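Local coordinates for Sel1 repeat family protein (Pseudomonas aeruginosa, PDB 6LCH), which probably acts as an immunity protein against the type VI secretion effector PldB and is built from helical Sel1 repeats, at residues L17-D21 against R56-K60; L65-R70 against K83-Y88; D95-Y101 against L130-A135; F100-G104 against F123-A127; L172-K177 against V188-V192. One frame throughout, in Å; residues are numbered along the deposited sequence.

Interaction 1 (L17-D21 against R56-K60); sequences LPPLD and RGHWK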
# COMPACT_ATOMS: atom_id res chain seq x y z
N LEU A 17 0.81 17.92 -0.76
CA LEU A 17 -0.59 17.65 -1.05
C LEU A 17 -1.40 18.94 -1.01
O LEU A 17 -1.11 19.84 -0.21
CB LEU A 17 -1.21 16.65 -0.06
CG LEU A 17 -0.84 15.17 -0.17
CD1 LEU A 17 -1.53 14.34 0.90
CD2 LEU A 17 -1.11 14.62 -1.56
N PRO A 18 -2.40 19.07 -1.87
CA PRO A 18 -3.25 20.27 -1.85
C PRO A 18 -4.17 20.25 -0.64
O PRO A 18 -4.32 19.21 0.01
CB PRO A 18 -4.04 20.16 -3.16
CG PRO A 18 -4.12 18.69 -3.41
CD PRO A 18 -2.83 18.12 -2.91
N PRO A 19 -4.79 21.38 -0.30
CA PRO A 19 -5.68 21.40 0.87
C PRO A 19 -6.88 20.49 0.67
O PRO A 19 -7.43 20.38 -0.43
CB PRO A 19 -6.09 22.87 0.98
CG PRO A 19 -5.86 23.44 -0.38
CD PRO A 19 -4.66 22.72 -0.90
N LEU A 20 -7.29 19.83 1.75
CA LEU A 20 -8.41 18.90 1.72
C LEU A 20 -9.70 19.68 1.95
O LEU A 20 -9.91 20.23 3.03
CB LEU A 20 -8.25 17.80 2.77
CG LEU A 20 -9.17 16.59 2.61
CD1 LEU A 20 -8.56 15.59 1.64
CD2 LEU A 20 -9.46 15.94 3.95
N ASP A 21 -10.56 19.71 0.94
CA ASP A 21 -11.81 20.46 1.05
C ASP A 21 -12.78 19.74 1.98
O ASP A 21 -13.01 18.54 1.80
CB ASP A 21 -12.45 20.66 -0.32
CG ASP A 21 -13.80 21.34 -0.22
OD1 ASP A 21 -13.83 22.57 0.00
OD2 ASP A 21 -14.84 20.64 -0.36
N ARG A 56 -14.40 19.18 -7.08
CA ARG A 56 -13.95 20.18 -6.13
C ARG A 56 -12.47 20.04 -5.80
O ARG A 56 -11.97 20.81 -4.98
CB ARG A 56 -14.78 20.11 -4.84
CG ARG A 56 -16.16 20.72 -4.97
CD ARG A 56 -16.84 20.87 -3.62
NE ARG A 56 -16.32 21.96 -2.80
CZ ARG A 56 -16.64 23.24 -2.96
NH1 ARG A 56 -17.48 23.60 -3.91
NH2 ARG A 56 -16.13 24.16 -2.15
N GLY A 57 -11.78 19.09 -6.41
CA GLY A 57 -10.35 18.92 -6.23
C GLY A 57 -9.92 17.84 -5.26
O GLY A 57 -8.73 17.75 -4.95
N HIS A 58 -10.85 17.02 -4.77
CA HIS A 58 -10.50 15.99 -3.80
C HIS A 58 -9.68 14.89 -4.48
O HIS A 58 -10.16 14.25 -5.41
CB HIS A 58 -11.77 15.40 -3.18
CG HIS A 58 -11.53 14.70 -1.88
ND1 HIS A 58 -11.06 13.41 -1.80
CD2 HIS A 58 -11.70 15.12 -0.60
CE1 HIS A 58 -10.95 13.06 -0.53
NE2 HIS A 58 -11.33 14.08 0.21
N TRP A 59 -8.45 14.68 -4.01
CA TRP A 59 -7.55 13.81 -4.77
C TRP A 59 -7.74 12.33 -4.46
O TRP A 59 -7.54 11.49 -5.35
CB TRP A 59 -6.09 14.25 -4.57
CG TRP A 59 -5.50 13.99 -3.23
CD1 TRP A 59 -5.46 14.84 -2.16
CD2 TRP A 59 -4.83 12.79 -2.80
NE1 TRP A 59 -4.82 14.25 -1.10
CE2 TRP A 59 -4.42 12.99 -1.47
CE3 TRP A 59 -4.54 11.57 -3.42
CZ2 TRP A 59 -3.74 12.02 -0.75
CZ3 TRP A 59 -3.87 10.60 -2.70
CH2 TRP A 59 -3.47 10.83 -1.38
N LYS A 60 -8.16 11.98 -3.25
CA LYS A 60 -8.47 10.58 -2.99
C LYS A 60 -9.74 10.15 -3.71
O LYS A 60 -9.85 9.02 -4.18
CB LYS A 60 -8.59 10.33 -1.48
CG LYS A 60 -7.25 10.30 -0.78
CD LYS A 60 -7.36 10.74 0.66
CE LYS A 60 -6.07 10.47 1.41
NZ LYS A 60 -5.90 9.02 1.70
O HOH W 1 -7.64 20.20 -3.73
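L17 sits on the indole of W59. Its CD2 lies over one face, 4.0 Å from the centroid of the five-membered ring, as a CH-pi contact. Its CD1 reaches further along the ring system, 3.6 Å from W59 CZ2. K60 CG packs on the opposite face of the same indole. W59 CG stands between its backbone N and carbonyl carbon (chi1 71°), which turns the indole toward the passing segment 17-21. P18 adds a looser contact, with its CG 4.3 Å from W59 CD1. Next along, L20 CD1 meets the imidazole of H58, 3.5 Å from NE2.

At the far end the contact turns ionic. R56 NE donates to D21 OD2 over 3.1 Å, forming a salt bridge. OD2 lies near the guanidinium plane of R56, but NE approaches it from well above the carboxylate plane. Water 1 also bridges the two segments, donating to G57 O over 2.9 Å and weakly to P19 O.

Partners further out fix the polar groups. D21 OD2 also accepts from A24 N, so it serves both the salt bridge and the start of helix 22-34. The H58 ring is held at both nitrogens: ND1 bonds A61 N, NE2 bonds D25 OD1, and Y28 stacks on the ring. V96 packs against L17, P18 and W59. G57 has positive phi and ends the preceding helix in a Schellman motif, and H58 then N-caps helix 59-70. This is a tight helix-to-helix turn of a Sel1-type alpha solenoid, crossed by an extended N-terminal segment.

Interaction 2 (L65-R70 against K83-Y88); sequences LANLYR and KALDLY
K83 lies along the ring of Y69, and its side chain can be followed across it. CB starts at the inner part of the ring, 3.7 Å from Y69 CD2. CD then rests over the face, 3.4 Å from Y69 CZ and 17° off the ring normal measured from the centroid, a CH-pi contact. A bend at chi3 carries the chain on across the ring, and NZ ends 3.6 Å from Y69 CE1. At its edge the same ring meets L87 CD1 through CD2.

The helices come closest where A66 faces A84. Their CA atoms are 4.3 Å apart, and the methyl groups touch at 4.0 Å. Two alanines at this point allow the near approach. L87 CD1 fills the groove beside them, packing on L65 CG and A66 CB. Y88 closes the other flank. Its CE1 presses on A66 CB at 3.3 Å, and R70 CD lies at the ring edge, near OH. No hydrogen bond crosses; apolar and CH-pi packing carry the contact.

The two segments run antiparallel, with an angle of 153° between their axes. Both lie within one Sel1 repeat range. Helix 43-55 covers the side of L65, Y69 and L87, through V47, Y50, S51 and A54. Helix 97-107 meets the side of R70 and Y88, through D102 and M106.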
# COMPACT_ATOMS: atom_id res chain seq x y z
N LEU A 65 -12.27 6.94 -7.69
CA LEU A 65 -13.18 6.89 -8.82
C LEU A 65 -12.50 6.33 -10.06
O LEU A 65 -13.06 5.49 -10.77
CB LEU A 65 -13.76 8.28 -9.10
CG LEU A 65 -14.76 8.36 -10.25
CD1 LEU A 65 -15.87 7.35 -10.04
CD2 LEU A 65 -15.31 9.77 -10.37
N ALA A 66 -11.27 6.78 -10.33
CA ALA A 66 -10.55 6.29 -11.50
C ALA A 66 -10.26 4.80 -11.38
O ALA A 66 -10.27 4.08 -12.39
CB ALA A 66 -9.25 7.07 -11.68
N ASN A 67 -10.01 4.31 -10.17
CA ASN A 67 -9.82 2.87 -10.02
C ASN A 67 -11.07 2.10 -10.41
O ASN A 67 -10.97 0.98 -10.90
CB ASN A 67 -9.40 2.50 -8.60
CG ASN A 67 -8.86 1.09 -8.50
OD1 ASN A 67 -7.93 0.72 -9.22
ND2 ASN A 67 -9.45 0.27 -7.64
N LEU A 68 -12.25 2.69 -10.20
CA LEU A 68 -13.48 2.07 -10.70
C LEU A 68 -13.54 2.10 -12.22
O LEU A 68 -13.89 1.10 -12.86
CB LEU A 68 -14.70 2.77 -10.10
CG LEU A 68 -14.76 2.96 -8.58
CD1 LEU A 68 -16.12 3.52 -8.16
CD2 LEU A 68 -14.46 1.67 -7.84
N TYR A 69 -13.20 3.25 -12.82
CA TYR A 69 -13.26 3.38 -14.28
C TYR A 69 -12.12 2.65 -14.97
O TYR A 69 -12.30 2.09 -16.06
CB TYR A 69 -13.23 4.86 -14.68
CG TYR A 69 -14.49 5.64 -14.38
CD1 TYR A 69 -15.74 5.15 -14.75
CD2 TYR A 69 -14.42 6.87 -13.76
CE1 TYR A 69 -16.89 5.88 -14.48
CE2 TYR A 69 -15.56 7.60 -13.49
CZ TYR A 69 -16.79 7.10 -13.85
OH TYR A 69 -17.93 7.83 -13.58
N ARG A 70 -10.92 2.67 -14.38
CA ARG A 70 -9.77 2.01 -15.00
C ARG A 70 -10.02 0.52 -15.16
O ARG A 70 -9.80 -0.05 -16.23
CB ARG A 70 -8.51 2.26 -14.17
CG ARG A 70 -7.27 1.60 -14.72
CD ARG A 70 -6.13 1.74 -13.74
NE ARG A 70 -6.26 0.78 -12.64
CZ ARG A 70 -6.02 -0.52 -12.76
NH1 ARG A 70 -5.65 -1.02 -13.93
NH2 ARG A 70 -6.16 -1.32 -11.72
N LYS A 83 -11.97 8.20 -18.85
CA LYS A 83 -12.40 8.82 -17.60
C LYS A 83 -11.35 8.66 -16.51
O LYS A 83 -11.13 9.57 -15.70
CB LYS A 83 -13.73 8.23 -17.15
CG LYS A 83 -14.93 9.02 -17.62
CD LYS A 83 -16.18 8.58 -16.90
CE LYS A 83 -17.35 8.50 -17.85
NZ LYS A 83 -18.33 7.46 -17.43
N ALA A 84 -10.67 7.51 -16.49
CA ALA A 84 -9.59 7.31 -15.53
C ALA A 84 -8.40 8.20 -15.84
O ALA A 84 -7.82 8.81 -14.94
CB ALA A 84 -9.17 5.84 -15.50
N LEU A 85 -8.02 8.29 -17.13
CA LEU A 85 -6.90 9.14 -17.52
C LEU A 85 -7.15 10.59 -17.16
O LEU A 85 -6.27 11.28 -16.64
CB LEU A 85 -6.63 9.01 -19.02
CG LEU A 85 -6.21 7.66 -19.61
CD1 LEU A 85 -6.13 7.76 -21.13
CD2 LEU A 85 -4.88 7.22 -19.03
N ASP A 86 -8.36 11.08 -17.44
CA ASP A 86 -8.68 12.48 -17.15
C ASP A 86 -8.64 12.75 -15.66
O ASP A 86 -8.21 13.83 -15.23
CB ASP A 86 -10.05 12.84 -17.73
CG ASP A 86 -10.11 12.64 -19.23
OD1 ASP A 86 -11.23 12.62 -19.79
OD2 ASP A 86 -9.03 12.49 -19.86
N LEU A 87 -9.08 11.79 -14.84
CA LEU A 87 -8.96 11.94 -13.40
C LEU A 87 -7.50 11.92 -12.96
O LEU A 87 -7.11 12.67 -12.06
CB LEU A 87 -9.75 10.84 -12.69
CG LEU A 87 -11.26 11.06 -12.58
CD1 LEU A 87 -11.98 9.74 -12.36
CD2 LEU A 87 -11.59 12.05 -11.47
N TYR A 88 -6.69 11.06 -13.59
CA TYR A 88 -5.26 11.02 -13.27
C TYR A 88 -4.56 12.32 -13.66
O TYR A 88 -3.65 12.77 -12.95
CB TYR A 88 -4.61 9.81 -13.96
CG TYR A 88 -5.09 8.47 -13.42
CD1 TYR A 88 -5.57 8.35 -12.14
CD2 TYR A 88 -5.06 7.32 -14.20
CE1 TYR A 88 -6.00 7.15 -11.62
CE2 TYR A 88 -5.51 6.11 -13.68
CZ TYR A 88 -5.97 6.03 -12.40
OH TYR A 88 -6.41 4.83 -11.89

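Interaction 3 (D95-Y101 against L130-A135); sequences DVPQGFY and LGNPPA
P97 and L130 form part of the apolar centre, with P97 CG 3.5 Å from L130 CB. L130 CD1 extends on to the F100 ring and touches CE2 at 3.7 Å. A second apolar patch lies under Y101. P134 CB sits over the centre of that ring, 3.6 Å from the centroid and 9° off its normal, a clear CH-pi contact. A135 CB adds to it at Y101 CD2.

N132 lies between the two patches and is the polar link. Its ND2 donates to Q98 OE1 over 2.8 Å in a nearly straight bond (167°). The donor stands above the carbonyl plane of Q98. ND2 also bonds E13 OE2, which is its strongest polar partner. N132 OD1 accepts from A135 N over 2.8 Å and so N-caps helix 133-146. Both ends of the amide are thus used, which fixes its rotation. At the outer edge, water 2 joins Y101 OH to P134 O.

The contact joins the starts of helices 97-107 and 133-146. Helix 123-129 packs beside it through L124, K126 and A127, and helix 59-70 reaches Q98 through W59 and H63.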
# COMPACT_ATOMS: atom_id res chain seq x y z
N ASP A 95 -0.39 18.48 -8.77
CA ASP A 95 0.90 17.95 -8.32
C ASP A 95 0.74 16.93 -7.20
O ASP A 95 1.57 16.84 -6.29
CB ASP A 95 1.84 19.08 -7.89
CG ASP A 95 3.29 18.77 -8.20
OD1 ASP A 95 4.17 19.15 -7.40
OD2 ASP A 95 3.54 18.14 -9.24
N VAL A 96 -0.33 16.13 -7.26
CA VAL A 96 -0.57 15.09 -6.27
C VAL A 96 0.36 13.92 -6.57
O VAL A 96 0.33 13.38 -7.69
CB VAL A 96 -2.04 14.65 -6.26
CG1 VAL A 96 -2.23 13.48 -5.31
CG2 VAL A 96 -2.94 15.81 -5.85
N PRO A 97 1.20 13.50 -5.62
CA PRO A 97 2.18 12.44 -5.93
C PRO A 97 1.54 11.14 -6.38
O PRO A 97 2.07 10.47 -7.27
CB PRO A 97 2.95 12.28 -4.62
CG PRO A 97 2.75 13.58 -3.89
CD PRO A 97 1.38 14.05 -4.27
N GLN A 98 0.40 10.76 -5.79
CA GLN A 98 -0.29 9.55 -6.24
C GLN A 98 -0.76 9.67 -7.68
O GLN A 98 -0.88 8.66 -8.38
CB GLN A 98 -1.48 9.26 -5.31
CG GLN A 98 -2.15 7.90 -5.55
CD GLN A 98 -1.27 6.73 -5.14
OE1 GLN A 98 -0.54 6.80 -4.15
NE2 GLN A 98 -1.34 5.64 -5.90
N GLY A 99 -1.01 10.90 -8.16
CA GLY A 99 -1.44 11.08 -9.53
C GLY A 99 -0.40 10.62 -10.55
O GLY A 99 -0.75 10.08 -11.60
N PHE A 100 0.88 10.82 -10.24
CA PHE A 100 1.94 10.36 -11.13
C PHE A 100 2.03 8.84 -11.13
O PHE A 100 2.18 8.22 -12.19
CB PHE A 100 3.27 10.98 -10.71
CG PHE A 100 3.31 12.48 -10.83
CD1 PHE A 100 3.54 13.08 -12.05
CD2 PHE A 100 3.10 13.28 -9.72
CE1 PHE A 100 3.58 14.47 -12.17
CE2 PHE A 100 3.14 14.66 -9.83
CZ PHE A 100 3.38 15.25 -11.05
N TYR A 101 1.99 8.23 -9.95
CA TYR A 101 1.99 6.77 -9.86
C TYR A 101 0.84 6.16 -10.64
O TYR A 101 1.01 5.15 -11.34
CB TYR A 101 1.92 6.34 -8.39
CG TYR A 101 1.83 4.84 -8.18
CD1 TYR A 101 0.60 4.21 -8.02
CD2 TYR A 101 2.98 4.06 -8.10
CE1 TYR A 101 0.52 2.84 -7.82
CE2 TYR A 101 2.91 2.70 -7.89
CZ TYR A 101 1.68 2.09 -7.76
OH TYR A 101 1.61 0.73 -7.55
N LEU A 130 8.31 12.80 -4.98
CA LEU A 130 7.44 13.50 -4.05
C LEU A 130 7.12 12.64 -2.83
O LEU A 130 6.24 13.01 -2.04
CB LEU A 130 6.17 13.94 -4.76
CG LEU A 130 6.46 14.88 -5.93
CD1 LEU A 130 5.24 15.10 -6.82
CD2 LEU A 130 6.99 16.21 -5.40
N GLY A 131 7.80 11.51 -2.66
CA GLY A 131 7.60 10.68 -1.50
C GLY A 131 6.40 9.76 -1.56
O GLY A 131 5.93 9.32 -0.51
N ASN A 132 5.89 9.47 -2.74
CA ASN A 132 4.72 8.61 -2.87
C ASN A 132 5.05 7.19 -2.41
O ASN A 132 5.94 6.56 -2.98
CB ASN A 132 4.24 8.60 -4.32
CG ASN A 132 3.07 7.68 -4.53
OD1 ASN A 132 3.20 6.62 -5.15
ND2 ASN A 132 1.91 8.08 -4.02
N PRO A 133 4.37 6.67 -1.39
CA PRO A 133 4.72 5.34 -0.86
C PRO A 133 4.52 4.22 -1.87
O PRO A 133 5.37 3.32 -1.95
CB PRO A 133 3.79 5.19 0.36
CG PRO A 133 3.52 6.60 0.79
CD PRO A 133 3.45 7.40 -0.49
N PRO A 134 3.43 4.20 -2.65
CA PRO A 134 3.34 3.16 -3.69
C PRO A 134 4.47 3.22 -4.70
O PRO A 134 5.01 2.17 -5.07
CB PRO A 134 1.97 3.43 -4.34
CG PRO A 134 1.18 4.04 -3.24
CD PRO A 134 2.15 4.93 -2.53
N ALA A 135 4.84 4.41 -5.17
CA ALA A 135 5.89 4.50 -6.18
C ALA A 135 7.23 4.06 -5.62
O ALA A 135 8.00 3.38 -6.31
CB ALA A 135 5.96 5.92 -6.73
O HOH W 2 3.47 -0.31 -5.88

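Interaction 4 (F100-G104 against F123-A127); sequences FYDMG and FLDKA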
# COMPACT_ATOMS: atom_id res chain seq x y z
N PHE A 100 0.88 10.82 -10.24
CA PHE A 100 1.94 10.36 -11.13
C PHE A 100 2.03 8.84 -11.13
O PHE A 100 2.18 8.22 -12.19
CB PHE A 100 3.27 10.98 -10.71
CG PHE A 100 3.31 12.48 -10.83
CD1 PHE A 100 3.54 13.08 -12.05
CD2 PHE A 100 3.10 13.28 -9.72
CE1 PHE A 100 3.58 14.47 -12.17
CE2 PHE A 100 3.14 14.66 -9.83
CZ PHE A 100 3.38 15.25 -11.05
N TYR A 101 1.99 8.23 -9.95
CA TYR A 101 1.99 6.77 -9.86
C TYR A 101 0.84 6.16 -10.64
O TYR A 101 1.01 5.15 -11.34
CB TYR A 101 1.92 6.34 -8.39
CG TYR A 101 1.83 4.84 -8.18
CD1 TYR A 101 0.60 4.21 -8.02
CD2 TYR A 101 2.98 4.06 -8.10
CE1 TYR A 101 0.52 2.84 -7.82
CE2 TYR A 101 2.91 2.70 -7.89
CZ TYR A 101 1.68 2.09 -7.76
OH TYR A 101 1.61 0.73 -7.55
N ASP A 102 -0.35 6.76 -10.54
CA ASP A 102 -1.51 6.19 -11.20
C ASP A 102 -1.42 6.32 -12.72
O ASP A 102 -1.84 5.42 -13.45
CB ASP A 102 -2.80 6.85 -10.70
CG ASP A 102 -3.05 6.61 -9.22
OD1 ASP A 102 -3.62 7.51 -8.57
OD2 ASP A 102 -2.69 5.53 -8.70
N MET A 103 -0.87 7.44 -13.20
CA MET A 103 -0.79 7.64 -14.65
C MET A 103 0.21 6.70 -15.29
O MET A 103 -0.03 6.19 -16.40
CB MET A 103 -0.43 9.09 -14.95
CG MET A 103 -0.48 9.42 -16.43
SD MET A 103 -2.15 9.55 -17.05
CE MET A 103 -2.54 11.24 -16.58
N GLY A 104 1.34 6.45 -14.63
CA GLY A 104 2.33 5.54 -15.18
C GLY A 104 1.81 4.12 -15.34
O GLY A 104 2.22 3.40 -16.25
N PHE A 123 7.15 8.48 -14.57
CA PHE A 123 6.04 8.64 -13.64
C PHE A 123 6.39 8.09 -12.26
O PHE A 123 6.15 8.75 -11.25
CB PHE A 123 4.78 7.98 -14.19
CG PHE A 123 4.02 8.85 -15.16
CD1 PHE A 123 3.51 10.07 -14.75
CD2 PHE A 123 3.85 8.46 -16.47
CE1 PHE A 123 2.83 10.88 -15.64
CE2 PHE A 123 3.17 9.27 -17.36
CZ PHE A 123 2.66 10.48 -16.95
N LEU A 124 7.01 6.91 -12.22
CA LEU A 124 7.41 6.34 -10.93
C LEU A 124 8.42 7.22 -10.22
O LEU A 124 8.31 7.45 -9.01
CB LEU A 124 7.98 4.94 -11.14
CG LEU A 124 6.98 3.78 -11.22
CD1 LEU A 124 7.73 2.46 -11.35
CD2 LEU A 124 6.08 3.77 -10.01
N ASP A 125 9.43 7.71 -10.95
CA ASP A 125 10.47 8.52 -10.33
C ASP A 125 9.90 9.85 -9.84
O ASP A 125 10.24 10.30 -8.74
CB ASP A 125 11.62 8.75 -11.31
CG ASP A 125 12.48 7.51 -11.48
OD1 ASP A 125 13.13 7.37 -12.54
OD2 ASP A 125 12.50 6.66 -10.56
N LYS A 126 9.04 10.49 -10.64
CA LYS A 126 8.42 11.74 -10.21
C LYS A 126 7.57 11.53 -8.96
O LYS A 126 7.67 12.30 -7.99
CB LYS A 126 7.59 12.32 -11.34
CG LYS A 126 6.98 13.69 -11.01
CD LYS A 126 8.05 14.69 -10.59
CE LYS A 126 7.47 16.10 -10.48
NZ LYS A 126 8.31 17.00 -9.66
N ALA A 127 6.74 10.48 -8.95
CA ALA A 127 5.94 10.18 -7.77
C ALA A 127 6.83 9.84 -6.58
O ALA A 127 6.62 10.35 -5.47
CB ALA A 127 4.97 9.04 -8.07
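F123 O, against which F100 CB packs across the contact, accepts from A127 N over 2.9 Å in the usual helical bond. F100 O is approached in turn by the F123 side chain, with CB at 3.3 Å. G104 has no side chain, and this lets F123 come in close: F123 CD2 is 3.5 Å from G104 CA. The F123 ring then reaches M103, which covers one face. M103 CB makes the CH-pi contact, 4.0 Å from the ring centroid, and M103 CG comes nearest to F123 CZ, at 3.4 Å. Bends at chi2 and chi3 turn the end of the methionine away from F123, toward Y88 and Q89 of helix 81-93.

F100 is held from the other segment by K126. K126 CG lies over the centre of the phenyl ring, 3.6 Å from its centroid and 12° off the normal. A bend at chi2 then leads the lysine chain off the ring, and its NZ forms a salt bridge with D119. F123 CD1 comes to the edge of the same ring. A127 fills the middle with a methyl group, 3.7 Å from F100 CB. Y101 and L124 lie side by side and point the same way, meeting at their CD2 atoms.

The segments are nearly antiparallel, at 171°, with axes 7.9 Å apart. Helix 81-93 backs M103 on one flank. Helix 133-146 lies against L124 and A127, through E138 and A135.

Interaction 5 (L172-K177 against V188-V192); sequences LGAYYK and VYYQV
G173 and Y190 make the tight part of this helix pair. The Y190 ring lies flat against the backbone of G173, whose CA is over the ring centre at 3.9 Å from the centroid. With no side chain on G173, the ring can lie directly on its CA. The ring continues along the backbone, and its CZ is 3.5 Å from G173 C. Its hydroxyl end is close-packed too, with OH 3.2 Å from A174 CA. Y190 is buried, and F204 and Y170 place further rings around it. On the other flank L172 packs on Y189. L172 CD2 lies over one face, 3.8 Å from the ring centroid.

The looser part is the pair Y176 and Y189. Both are partly exposed and meet rim to rim with neither over the other's face. Their centroids are 5.7 Å apart and the planes differ by 11°. They touch through Y176 CE2 and Y189 CE1 at 3.5 Å.

The watered side is different. K177 comes to the edge of the Y190 ring at its hydroxyl end. A bend at chi3 (72°) brings CE to 3.3 Å from Y190 OH. Water 3 accepts from K177 NZ over 3.0 Å and lies so near Y190 OH that the spacing calls for caution.

No clear direct hydrogen bond crosses between the segments. The chemistry implies pairing by ring and backbone packing, with the polar groups gathered at one end, where a water joins K177.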
# COMPACT_ATOMS: atom_id res chain seq x y z
N LEU A 172 9.48 -5.47 3.28
CA LEU A 172 10.60 -5.60 4.22
C LEU A 172 10.66 -7.01 4.78
O LEU A 172 11.70 -7.68 4.71
CB LEU A 172 10.46 -4.59 5.35
CG LEU A 172 10.93 -3.18 5.06
CD1 LEU A 172 10.53 -2.77 3.66
CD2 LEU A 172 10.34 -2.27 6.09
N GLY A 173 9.56 -7.47 5.37
CA GLY A 173 9.50 -8.83 5.87
C GLY A 173 9.87 -9.85 4.81
O GLY A 173 10.68 -10.74 5.06
N ALA A 174 9.28 -9.71 3.62
CA ALA A 174 9.64 -10.59 2.51
C ALA A 174 11.14 -10.56 2.24
O ALA A 174 11.77 -11.60 2.08
CB ALA A 174 8.86 -10.20 1.25
N TYR A 175 11.72 -9.36 2.22
CA TYR A 175 13.15 -9.24 1.95
C TYR A 175 13.97 -10.01 2.99
O TYR A 175 14.83 -10.82 2.64
CB TYR A 175 13.57 -7.78 1.93
CG TYR A 175 15.07 -7.61 1.88
CD1 TYR A 175 15.76 -7.75 0.68
CD2 TYR A 175 15.80 -7.32 3.02
CE1 TYR A 175 17.13 -7.61 0.63
CE2 TYR A 175 17.17 -7.17 2.98
CZ TYR A 175 17.83 -7.32 1.78
OH TYR A 175 19.20 -7.18 1.73
N TYR A 176 13.71 -9.75 4.27
CA TYR A 176 14.51 -10.38 5.32
C TYR A 176 14.30 -11.88 5.35
O TYR A 176 15.25 -12.64 5.57
CB TYR A 176 14.16 -9.76 6.67
CG TYR A 176 14.95 -8.51 6.92
CD1 TYR A 176 16.31 -8.57 7.17
CD2 TYR A 176 14.34 -7.26 6.87
CE1 TYR A 176 17.05 -7.43 7.37
CE2 TYR A 176 15.07 -6.11 7.08
CZ TYR A 176 16.43 -6.21 7.34
OH TYR A 176 17.17 -5.07 7.55
N LYS A 177 13.06 -12.33 5.13
CA LYS A 177 12.78 -13.76 5.11
C LYS A 177 13.51 -14.44 3.96
O LYS A 177 14.12 -15.50 4.13
CB LYS A 177 11.28 -14.00 5.00
CG LYS A 177 10.90 -15.46 4.86
CD LYS A 177 9.40 -15.64 4.69
CE LYS A 177 8.95 -15.19 3.32
NZ LYS A 177 7.54 -15.57 3.06
N VAL A 188 9.31 -9.34 12.57
CA VAL A 188 9.13 -8.00 13.13
C VAL A 188 8.47 -7.09 12.09
O VAL A 188 7.54 -6.34 12.40
CB VAL A 188 10.47 -7.43 13.61
CG1 VAL A 188 10.36 -5.92 13.85
CG2 VAL A 188 10.94 -8.14 14.87
N TYR A 189 8.94 -7.17 10.85
CA TYR A 189 8.46 -6.27 9.81
C TYR A 189 7.09 -6.68 9.27
O TYR A 189 6.29 -5.81 8.90
CB TYR A 189 9.48 -6.19 8.68
CG TYR A 189 10.53 -5.14 8.94
CD1 TYR A 189 11.88 -5.46 8.95
CD2 TYR A 189 10.16 -3.83 9.18
CE1 TYR A 189 12.83 -4.48 9.19
CE2 TYR A 189 11.10 -2.85 9.42
CZ TYR A 189 12.43 -3.18 9.42
OH TYR A 189 13.35 -2.20 9.66
N TYR A 190 6.82 -7.98 9.18
CA TYR A 190 5.46 -8.41 8.85
C TYR A 190 4.47 -7.90 9.88
O TYR A 190 3.35 -7.49 9.53
CB TYR A 190 5.39 -9.94 8.76
CG TYR A 190 5.94 -10.55 7.49
CD1 TYR A 190 5.40 -10.26 6.25
CD2 TYR A 190 7.00 -11.45 7.55
CE1 TYR A 190 5.90 -10.84 5.09
CE2 TYR A 190 7.51 -12.03 6.40
CZ TYR A 190 6.96 -11.73 5.18
OH TYR A 190 7.49 -12.31 4.05
N GLN A 191 4.86 -7.91 11.16
CA GLN A 191 3.96 -7.43 12.21
C GLN A 191 3.72 -5.93 12.09
O GLN A 191 2.58 -5.47 12.19
CB GLN A 191 4.52 -7.79 13.59
CG GLN A 191 3.47 -7.69 14.69
CD GLN A 191 4.06 -7.69 16.08
OE1 GLN A 191 5.22 -7.32 16.28
NE2 GLN A 191 3.27 -8.10 17.07
N VAL A 192 4.79 -5.16 11.87
CA VAL A 192 4.65 -3.72 11.65
C VAL A 192 3.70 -3.46 10.49
O VAL A 192 2.87 -2.55 10.54
CB VAL A 192 6.02 -3.08 11.41
CG1 VAL A 192 5.87 -1.69 10.81
CG2 VAL A 192 6.81 -3.01 12.71
O HOH W 3 7.21 -12.96 1.65

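How the interactions relate
Interactions 2, 4 and 5 join antiparallel helices and rest on apolar and CH-pi packing, with no clear direct hydrogen bond across. Interactions 1 and 3 lie where helices begin and end, and carry the direct polar bonds: a salt bridge in one, an amide pair in the other. Interaction 2 is buried, while interaction 1 has the most exposed residues. Interactions 3 and 4 share F100 and Y101 on helix 97-107. Interactions 1 and 2 share helix 59-70. L17 packs on P97, linking interactions 1 and 3, and Y88 packs on D102, linking 2 and 4. Interaction 5 stands apart, its centre about 33 Å from that of interaction 1.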